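Local coordinates for protein nucleoporin nup120 (Schizosaccharomyces pombe, PDB 4GQ2) that serves as a structural component of the nuclear pore complex, through which nuclear transport passes, at residues Leu600-Phe613 against Cys718-Arg730. Residues are numbered along the deposited sequence; the frame is centred on the assembly and turned at random.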
ATOM      1  N   LEU A 600      -5.447   3.756 -19.298  1.00 32.70           N
ATOM      2  CA  LEU A 600      -6.335   2.600 -19.067  1.00 38.39           C
ATOM      3  C   LEU A 600      -7.269   2.882 -17.907  1.00 38.66           C
ATOM      4  O   LEU A 600      -8.447   2.530 -17.947  1.00 38.12           O
ATOM      5  CB  LEU A 600      -5.548   1.297 -18.826  1.00 28.99           C
ATOM      6  CG  LEU A 600      -4.739   0.740 -20.000  1.00 28.99           C
ATOM      7  CD1 LEU A 600      -3.844  -0.413 -19.565  1.00 27.36           C
ATOM      8  CD2 LEU A 600      -5.668   0.301 -21.126  1.00 33.17           C
ATOM      9  N   ARG A 601      -6.730   3.542 -16.886  1.00 36.40           N
ATOM     10  CA  ARG A 601      -7.513   4.009 -15.745  1.00 38.80           C
ATOM     11  C   ARG A 601      -8.643   4.901 -16.244  1.00 44.49           C
ATOM     12  O   ARG A 601      -9.802   4.716 -15.879  1.00 42.18           O
ATOM     13  CB  ARG A 601      -6.601   4.801 -14.813  1.00 44.88           C
ATOM     14  CG  ARG A 601      -6.975   4.805 -13.345  1.00 53.27           C
ATOM     15  CD  ARG A 601      -5.921   5.571 -12.561  1.00 58.68           C
ATOM     16  NE  ARG A 601      -4.598   4.959 -12.701  1.00 77.45           N
ATOM     17  CZ  ARG A 601      -3.466   5.627 -12.917  1.00 63.42           C
ATOM     18  NH1 ARG A 601      -3.476   6.945 -13.038  1.00 65.95           N
ATOM     19  NH2 ARG A 601      -2.319   4.972 -13.031  1.00 52.50           N
ATOM     20  N   GLU A 602      -8.290   5.850 -17.109  1.00 40.14           N
ATOM     21  CA  GLU A 602      -9.236   6.796 -17.683  1.00 44.15           C
ATOM     22  C   GLU A 602     -10.294   6.032 -18.478  1.00 46.02           C
ATOM     23  O   GLU A 602     -11.495   6.296 -18.367  1.00 44.56           O
ATOM     24  CB  GLU A 602      -8.475   7.768 -18.581  1.00 45.73           C
ATOM     25  CG  GLU A 602      -9.064   9.156 -18.707  1.00 68.54           C
ATOM     26  CD  GLU A 602      -8.108  10.127 -19.387  1.00 79.89           C
ATOM     27  OE1 GLU A 602      -7.902  11.241 -18.849  1.00 85.68           O
ATOM     28  OE2 GLU A 602      -7.552   9.779 -20.451  1.00 69.83           O
ATOM     29  N   LEU A 603      -9.839   5.047 -19.238  1.00 50.30           N
ATOM     30  CA  LEU A 603     -10.713   4.214 -20.053  1.00 47.45           C
ATOM     31  C   LEU A 603     -11.752   3.449 -19.225  1.00 49.05           C
ATOM     32  O   LEU A 603     -12.909   3.349 -19.628  1.00 47.92           O
ATOM     33  CB  LEU A 603      -9.867   3.232 -20.863  1.00 43.53           C
ATOM     34  CG  LEU A 603     -10.161   3.061 -22.348  1.00 57.16           C
ATOM     35  CD1 LEU A 603      -9.735   4.310 -23.107  1.00 68.14           C
ATOM     36  CD2 LEU A 603      -9.430   1.840 -22.886  1.00 40.22           C
ATOM     37  N   VAL A 604     -11.341   2.918 -18.072  1.00 42.31           N
ATOM     38  CA  VAL A 604     -12.224   2.062 -17.271  1.00 37.77           C
ATOM     39  C   VAL A 604     -12.961   2.811 -16.165  1.00 45.00           C
ATOM     40  O   VAL A 604     -13.810   2.235 -15.486  1.00 46.54           O
ATOM     41  CB  VAL A 604     -11.494   0.831 -16.666  1.00 38.86           C
ATOM     42  CG1 VAL A 604     -10.830  -0.005 -17.754  1.00 35.01           C
ATOM     43  CG2 VAL A 604     -10.485   1.241 -15.597  1.00 30.36           C
ATOM     44  N   GLN A 605     -12.626   4.084 -15.972  1.00 47.42           N
ATOM     45  CA  GLN A 605     -13.336   4.911 -14.995  1.00 45.07           C
ATOM     46  C   GLN A 605     -14.347   5.838 -15.668  1.00 52.25           C
ATOM     47  O   GLN A 605     -15.308   6.278 -15.037  1.00 62.36           O
ATOM     48  CB  GLN A 605     -12.361   5.706 -14.126  1.00 39.77           C
ATOM     49  CG  GLN A 605     -11.421   4.843 -13.290  1.00 40.99           C
ATOM     50  CD  GLN A 605     -10.556   5.662 -12.348  1.00 44.39           C
ATOM     51  OE1 GLN A 605     -10.745   6.871 -12.207  1.00 59.36           O
ATOM     52  NE2 GLN A 605      -9.617   5.004 -11.681  1.00 44.96           N
ATOM     53  N   ASP A 606     -14.117   6.136 -16.945  1.00 63.03           N
ATOM     54  CA  ASP A 606     -15.045   6.928 -17.757  1.00 78.79           C
ATOM     55  C   ASP A 606     -15.271   6.201 -19.088  1.00 96.41           C
ATOM     56  O   ASP A 606     -14.993   6.752 -20.156  1.00112.63           O
ATOM     57  CB  ASP A 606     -14.483   8.337 -18.025  1.00 72.58           C
ATOM     58  CG  ASP A 606     -13.578   8.850 -16.900  1.00 85.86           C
ATOM     59  OD1 ASP A 606     -14.060   8.991 -15.752  1.00 94.70           O
ATOM     60  OD2 ASP A 606     -12.385   9.130 -17.170  1.00 62.70           O
ATOM     61  N   LEU A 607     -15.776   4.967 -19.015  1.00105.26           N
ATOM     62  CA  LEU A 607     -15.917   4.082 -20.192  1.00122.44           C
ATOM     63  C   LEU A 607     -16.661   4.682 -21.409  1.00136.34           C
ATOM     64  O   LEU A 607     -16.307   4.379 -22.552  1.00128.99           O
ATOM     65  CB  LEU A 607     -16.492   2.708 -19.788  1.00133.34           C
ATOM     66  CG  LEU A 607     -16.512   1.506 -20.753  1.00130.94           C
ATOM     67  CD1 LEU A 607     -15.210   1.309 -21.526  1.00107.78           C
ATOM     68  CD2 LEU A 607     -16.867   0.237 -19.991  1.00124.41           C
ATOM     69  N   PRO A 608     -17.693   5.522 -21.172  1.00136.46           N
ATOM     70  CA  PRO A 608     -18.264   6.256 -22.303  1.00119.98           C
ATOM     71  C   PRO A 608     -17.450   7.482 -22.714  1.00116.73           C
ATOM     72  O   PRO A 608     -17.129   8.327 -21.872  1.00121.82           O
ATOM     73  CB  PRO A 608     -19.629   6.707 -21.775  1.00136.80           C
ATOM     74  CG  PRO A 608     -19.475   6.754 -20.296  1.00141.71           C
ATOM     75  CD  PRO A 608     -18.546   5.624 -19.971  1.00141.77           C
ATOM     76  N   SER A 609     -17.119   7.557 -24.002  1.00102.58           N
ATOM     77  CA  SER A 609     -16.597   8.770 -24.636  1.00 95.78           C
ATOM     78  C   SER A 609     -16.579   8.556 -26.146  1.00 91.39           C
ATOM     79  O   SER A 609     -17.435   9.080 -26.863  1.00 76.76           O
ATOM     80  CB  SER A 609     -15.201   9.141 -24.119  1.00106.38           C
ATOM     81  OG  SER A 609     -14.831  10.438 -24.559  1.00103.46           O
ATOM     82  N   TYR A 610     -15.603   7.784 -26.619  1.00106.21           N
ATOM     83  CA  TYR A 610     -15.590   7.324 -28.001  1.00111.19           C
ATOM     84  C   TYR A 610     -16.223   5.945 -28.075  1.00 95.68           C
ATOM     85  O   TYR A 610     -16.464   5.294 -27.052  1.00 80.76           O
ATOM     86  CB  TYR A 610     -14.166   7.216 -28.559  1.00125.67           C
ATOM     87  CG  TYR A 610     -13.242   8.384 -28.309  1.00139.74           C
ATOM     88  CD1 TYR A 610     -13.468   9.627 -28.901  1.00147.28           C
ATOM     89  CD2 TYR A 610     -12.110   8.227 -27.512  1.00140.34           C
ATOM     90  CE1 TYR A 610     -12.603  10.689 -28.677  1.00163.28           C
ATOM     91  CE2 TYR A 610     -11.241   9.278 -27.283  1.00149.68           C
ATOM     92  CZ  TYR A 610     -11.490  10.506 -27.865  1.00167.46           C
ATOM     93  OH  TYR A 610     -10.618  11.541 -27.632  1.00172.66           O
ATOM     94  N   SER A 611     -16.481   5.503 -29.300  1.00 91.38           N
ATOM     95  CA  SER A 611     -16.833   4.119 -29.554  1.00 75.34           C
ATOM     96  C   SER A 611     -15.667   3.246 -29.121  1.00 68.02           C
ATOM     97  O   SER A 611     -14.557   3.735 -28.899  1.00 73.02           O
ATOM     98  CB  SER A 611     -17.088   3.914 -31.043  1.00 83.25           C
ATOM     99  OG  SER A 611     -15.903   4.132 -31.794  1.00 72.09           O
ATOM    100  N   LEU A 612     -15.922   1.950 -29.019  1.00 62.67           N
ATOM    101  CA  LEU A 612     -14.895   0.988 -28.666  1.00 67.92           C
ATOM    102  C   LEU A 612     -13.656   1.083 -29.570  1.00 67.29           C
ATOM    103  O   LEU A 612     -12.527   1.143 -29.083  1.00 63.64           O
ATOM    104  CB  LEU A 612     -15.486  -0.424 -28.695  1.00 54.95           C
ATOM    105  CG  LEU A 612     -14.725  -1.525 -27.964  1.00 73.73           C
ATOM    106  CD1 LEU A 612     -15.706  -2.549 -27.421  1.00 84.73           C
ATOM    107  CD2 LEU A 612     -13.702  -2.192 -28.870  1.00 93.23           C
ATOM    108  N   PHE A 613     -13.864   1.109 -30.881  1.00 67.94           N
ATOM    109  CA  PHE A 613     -12.743   0.987 -31.809  1.00 66.47           C
ATOM    110  C   PHE A 613     -12.061   2.306 -32.147  1.00 64.15           C
ATOM    111  O   PHE A 613     -10.973   2.312 -32.724  1.00 67.31           O
ATOM    112  CB  PHE A 613     -13.144   0.188 -33.051  1.00 63.67           C
ATOM    113  CG  PHE A 613     -13.376  -1.269 -32.765  1.00 67.81           C
ATOM    114  CD1 PHE A 613     -14.638  -1.729 -32.389  1.00 70.08           C
ATOM    115  CD2 PHE A 613     -12.327  -2.179 -32.838  1.00 63.29           C
ATOM    116  CE1 PHE A 613     -14.853  -3.070 -32.110  1.00 72.33           C
ATOM    117  CE2 PHE A 613     -12.535  -3.521 -32.556  1.00 67.55           C
ATOM    118  CZ  PHE A 613     -13.798  -3.967 -32.190  1.00 76.25           C
ATOM    119  N   CYS A 718     -13.398  -9.265 -31.757  1.00 62.63           N
ATOM    120  CA  CYS A 718     -12.479  -9.211 -30.610  1.00 56.36           C
ATOM    121  C   CYS A 718     -12.859  -8.177 -29.543  1.00 61.47           C
ATOM    122  O   CYS A 718     -12.229  -8.112 -28.481  1.00 64.71           O
ATOM    123  CB  CYS A 718     -11.040  -8.974 -31.085  1.00 48.11           C
ATOM    124  SG  CYS A 718     -10.764  -7.317 -31.741  1.00 58.21           S
ATOM    125  N   ASP A 719     -13.891  -7.385 -29.824  1.00 57.84           N
ATOM    126  CA  ASP A 719     -14.412  -6.389 -28.878  1.00 59.53           C
ATOM    127  C   ASP A 719     -14.810  -6.965 -27.516  1.00 50.87           C
ATOM    128  O   ASP A 719     -14.543  -6.351 -26.482  1.00 50.68           O
ATOM    129  CB  ASP A 719     -15.585  -5.613 -29.491  1.00 71.12           C
ATOM    130  CG  ASP A 719     -16.481  -6.485 -30.349  1.00 83.38           C
ATOM    131  OD1 ASP A 719     -16.065  -6.834 -31.481  1.00 91.88           O
ATOM    132  OD2 ASP A 719     -17.601  -6.811 -29.894  1.00 68.62           O
ATOM    133  N   LYS A 720     -15.444  -8.137 -27.518  1.00 56.66           N
ATOM    134  CA  LYS A 720     -15.837  -8.802 -26.280  1.00 55.03           C
ATOM    135  C   LYS A 720     -14.616  -9.276 -25.498  1.00 51.80           C
ATOM    136  O   LYS A 720     -14.609  -9.252 -24.268  1.00 46.33           O
ATOM    137  CB  LYS A 720     -16.769  -9.986 -26.550  1.00 58.79           C
ATOM    138  CG  LYS A 720     -18.185  -9.599 -26.942  1.00 81.51           C
ATOM    139  CD  LYS A 720     -19.177 -10.684 -26.535  1.00 93.73           C
ATOM    140  CE  LYS A 720     -20.398 -10.718 -27.446  1.00 99.05           C
ATOM    141  NZ  LYS A 720     -21.144  -9.428 -27.486  1.00102.12           N
ATOM    142  N   LEU A 721     -13.593  -9.711 -26.225  1.00 48.60           N
ATOM    143  CA  LEU A 721     -12.339 -10.121 -25.624  1.00 50.36           C
ATOM    144  C   LEU A 721     -11.618  -8.905 -25.016  1.00 46.95           C
ATOM    145  O   LEU A 721     -11.116  -8.976 -23.895  1.00 37.99           O
ATOM    146  CB  LEU A 721     -11.459 -10.849 -26.658  1.00 47.77           C
ATOM    147  CG  LEU A 721     -10.026 -11.235 -26.256  1.00 53.73           C
ATOM    148  CD1 LEU A 721     -10.001 -12.109 -25.004  1.00 50.43           C
ATOM    149  CD2 LEU A 721      -9.317 -11.923 -27.411  1.00 53.36           C
ATOM    150  N   PHE A 722     -11.586  -7.799 -25.757  1.00 40.23           N
ATOM    151  CA  PHE A 722     -10.978  -6.562 -25.286  1.00 39.52           C
ATOM    152  C   PHE A 722     -11.676  -6.027 -24.035  1.00 47.87           C
ATOM    153  O   PHE A 722     -11.014  -5.711 -23.043  1.00 47.28           O
ATOM    154  CB  PHE A 722     -10.971  -5.509 -26.401  1.00 38.99           C
ATOM    155  CG  PHE A 722     -10.509  -4.150 -25.953  1.00 49.23           C
ATOM    156  CD1 PHE A 722      -9.264  -3.980 -25.356  1.00 52.17           C
ATOM    157  CD2 PHE A 722     -11.319  -3.035 -26.135  1.00 56.35           C
ATOM    158  CE1 PHE A 722      -8.839  -2.730 -24.942  1.00 59.55           C
ATOM    159  CE2 PHE A 722     -10.898  -1.779 -25.725  1.00 62.17           C
ATOM    160  CZ  PHE A 722      -9.657  -1.627 -25.127  1.00 59.10           C
ATOM    161  N   LEU A 723     -13.007  -5.942 -24.077  1.00 44.70           N
ATOM    162  CA  LEU A 723     -13.787  -5.454 -22.935  1.00 42.64           C
ATOM    163  C   LEU A 723     -13.554  -6.285 -21.681  1.00 39.79           C
ATOM    164  O   LEU A 723     -13.426  -5.747 -20.577  1.00 46.71           O
ATOM    165  CB  LEU A 723     -15.280  -5.400 -23.265  1.00 35.93           C
ATOM    166  CG  LEU A 723     -15.715  -4.212 -24.127  1.00 52.68           C
ATOM    167  CD1 LEU A 723     -17.124  -4.427 -24.664  1.00 54.12           C
ATOM    168  CD2 LEU A 723     -15.623  -2.889 -23.374  1.00 45.42           C
ATOM    169  N   SER A 724     -13.503  -7.597 -21.877  1.00 38.47           N
ATOM    170  CA  SER A 724     -13.208  -8.568 -20.834  1.00 37.60           C
ATOM    171  C   SER A 724     -11.827  -8.320 -20.201  1.00 34.78           C
ATOM    172  O   SER A 724     -11.653  -8.477 -19.001  1.00 33.61           O
ATOM    173  CB  SER A 724     -13.240  -9.972 -21.452  1.00 34.13           C
ATOM    174  OG  SER A 724     -13.071 -10.960 -20.463  1.00 50.28           O
ATOM    175  N   LEU A 725     -10.853  -7.947 -21.027  1.00 32.75           N
ATOM    176  CA  LEU A 725      -9.508  -7.659 -20.552  1.00 40.49           C
ATOM    177  C   LEU A 725      -9.452  -6.347 -19.775  1.00 37.26           C
ATOM    178  O   LEU A 725      -8.766  -6.255 -18.751  1.00 32.78           O
ATOM    179  CB  LEU A 725      -8.517  -7.635 -21.713  1.00 39.26           C
ATOM    180  CG  LEU A 725      -8.205  -9.002 -22.327  1.00 35.22           C
ATOM    181  CD1 LEU A 725      -7.471  -8.786 -23.636  1.00 40.38           C
ATOM    182  CD2 LEU A 725      -7.383  -9.865 -21.384  1.00 32.22           C
ATOM    183  N   LEU A 726     -10.194  -5.351 -20.254  1.00 30.67           N
ATOM    184  CA  LEU A 726     -10.283  -4.062 -19.588  1.00 38.69           C
ATOM    185  C   LEU A 726     -10.896  -4.223 -18.208  1.00 41.61           C
ATOM    186  O   LEU A 726     -10.518  -3.526 -17.260  1.00 45.54           O
ATOM    187  CB  LEU A 726     -11.121  -3.078 -20.408  1.00 38.57           C
ATOM    188  CG  LEU A 726     -10.466  -2.264 -21.520  1.00 48.62           C
ATOM    189  CD1 LEU A 726     -11.501  -1.332 -22.134  1.00 49.76           C
ATOM    190  CD2 LEU A 726      -9.272  -1.467 -21.005  1.00 47.73           C
ATOM    191  N   GLU A 727     -11.837  -5.151 -18.099  1.00 38.48           N
ATOM    192  CA  GLU A 727     -12.496  -5.391 -16.832  1.00 41.58           C
ATOM    193  C   GLU A 727     -11.552  -6.091 -15.861  1.00 45.21           C
ATOM    194  O   GLU A 727     -11.507  -5.750 -14.681  1.00 42.26           O
ATOM    195  CB  GLU A 727     -13.773  -6.194 -17.027  1.00 40.03           C
ATOM    196  CG  GLU A 727     -14.659  -6.194 -15.792  1.00 66.85           C
ATOM    197  CD  GLU A 727     -14.856  -4.805 -15.198  1.00 71.42           C
ATOM    198  OE1 GLU A 727     -15.457  -3.943 -15.885  1.00 70.94           O
ATOM    199  OE2 GLU A 727     -14.417  -4.582 -14.041  1.00 50.13           O
ATOM    200  N   ASP A 728     -10.800  -7.065 -16.371  1.00 38.39           N
ATOM    201  CA  ASP A 728      -9.744  -7.710 -15.612  1.00 34.82           C
ATOM    202  C   ASP A 728      -8.719  -6.664 -15.139  1.00 39.69           C
ATOM    203  O   ASP A 728      -8.399  -6.581 -13.945  1.00 34.79           O
ATOM    204  CB  ASP A 728      -9.057  -8.764 -16.486  1.00 35.37           C
ATOM    205  CG  ASP A 728      -9.886 -10.031 -16.647  1.00 40.23           C
ATOM    206  OD1 ASP A 728     -10.922 -10.176 -15.967  1.00 39.26           O
ATOM    207  OD2 ASP A 728      -9.485 -10.895 -17.452  1.00 49.05           O
ATOM    208  N   TRP A 729      -8.222  -5.863 -16.084  1.00 34.95           N
ATOM    209  CA  TRP A 729      -7.255  -4.817 -15.782  1.00 31.77           C
ATOM    210  C   TRP A 729      -7.734  -3.969 -14.653  1.00 31.47           C
ATOM    211  O   TRP A 729      -6.978  -3.696 -13.722  1.00 34.22           O
ATOM    212  CB  TRP A 729      -6.963  -3.946 -17.000  1.00 33.35           C
ATOM    213  CG  TRP A 729      -5.800  -3.028 -16.743  1.00 31.60           C
ATOM    214  CD1 TRP A 729      -4.448  -3.293 -16.950  1.00 28.00           C
ATOM    215  CD2 TRP A 729      -5.846  -1.671 -16.170  1.00 30.63           C
ATOM    216  NE1 TRP A 729      -3.671  -2.219 -16.564  1.00 30.67           N
ATOM    217  CE2 TRP A 729      -4.445  -1.214 -16.082  1.00 29.87           C
ATOM    218  CE3 TRP A 729      -6.865  -0.825 -15.724  1.00 29.46           C
ATOM    219  CZ2 TRP A 729      -4.106   0.041 -15.574  1.00 26.18           C
ATOM    220  CZ3 TRP A 729      -6.512   0.440 -15.220  1.00 32.83           C
ATOM    221  CH2 TRP A 729      -5.164   0.858 -15.147  1.00 30.86           C
ATOM    222  N   ARG A 730      -9.000  -3.563 -14.720  1.00 30.59           N
ATOM    223  CA  ARG A 730      -9.590  -2.689 -13.715  1.00 31.33           C
ATOM    224  C   ARG A 730      -9.484  -3.288 -12.328  1.00 31.54           C
ATOM    225  O   ARG A 730      -8.972  -2.647 -11.423  1.00 36.05           O
ATOM    226  CB  ARG A 730     -11.056  -2.388 -14.035  1.00 28.20           C
ATOM    227  CG  ARG A 730     -11.689  -1.422 -13.053  1.00 34.45           C
ATOM    228  CD  ARG A 730     -13.097  -1.041 -13.475  1.00 38.38           C
ATOM    229  NE  ARG A 730     -14.038  -2.013 -12.956  1.00 50.15           N
ATOM    230  CZ  ARG A 730     -14.864  -1.817 -11.938  1.00 40.93           C
ATOM    231  NH1 ARG A 730     -14.927  -0.654 -11.312  1.00 34.62           N
ATOM    232  NH2 ARG A 730     -15.648  -2.808 -11.569  1.00 43.14           N
TER
HETATM  233  O   HOH W   1     -13.649   1.832 -12.492  1.00 43.27           O
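Leu600 lies over one face of the Trp729 indole. Leu600 CB sits 3.6 Å from the centroid of the six-membered ring of Trp729, a CH-pi contact. The branch CD1 of Leu600 reaches on over the pyrrole part, 3.5 Å from Trp729 NE1. Trp729 NE1 is hydrogen-bonded to Glu694 OE2 of helix 672-703, which ties down one end of the ring system. Trp729 CG is anti to the backbone N (chi1 -170°), and this carries the indole across to helix 590-605. Val604 CG2 meets the same ring at its edge.

Leu726, about one turn before Trp729, packs on the same helix end. Leu726 CD2 is 3.8 Å from Leu603 CD2, and the two leucines cross at about a right angle. Val604 CG1 packs on Leu726 from the other branch of the valine, while Val604 CG2 rests 3.9 Å from Arg730 CG. Beyond these aliphatic carbons the Arg730 chain bends at chi3 (87°). Its NE and NH2 both grip Glu727 OE2, the NE bond being the straighter at 169°. NH2 also has a salt bridge to Asp811. NH1 donates to a water that in turn donates to Val604 O, the carbonyl in the last turn of its helix.

The two segments lie in the helical region that follows the beta-propeller of this nucleoporin. Helix 719-739 packs across both the end of helix 590-605 and the start of helix 612-624, so that one helix packs against both helices that flank the 606-611 loop.

At the second of these helices, Leu612 splits its branches. Leu612 CD1 touches Leu723 CD1 at 3.6 Å. Leu612 CD2 lies 3.7 Å from Phe722 CD2. The Phe613 ring has Leu612 CD2 over one face. Its CZ meets Asp719 CB, and Asp719 OD1 lies in the ring plane at the edge.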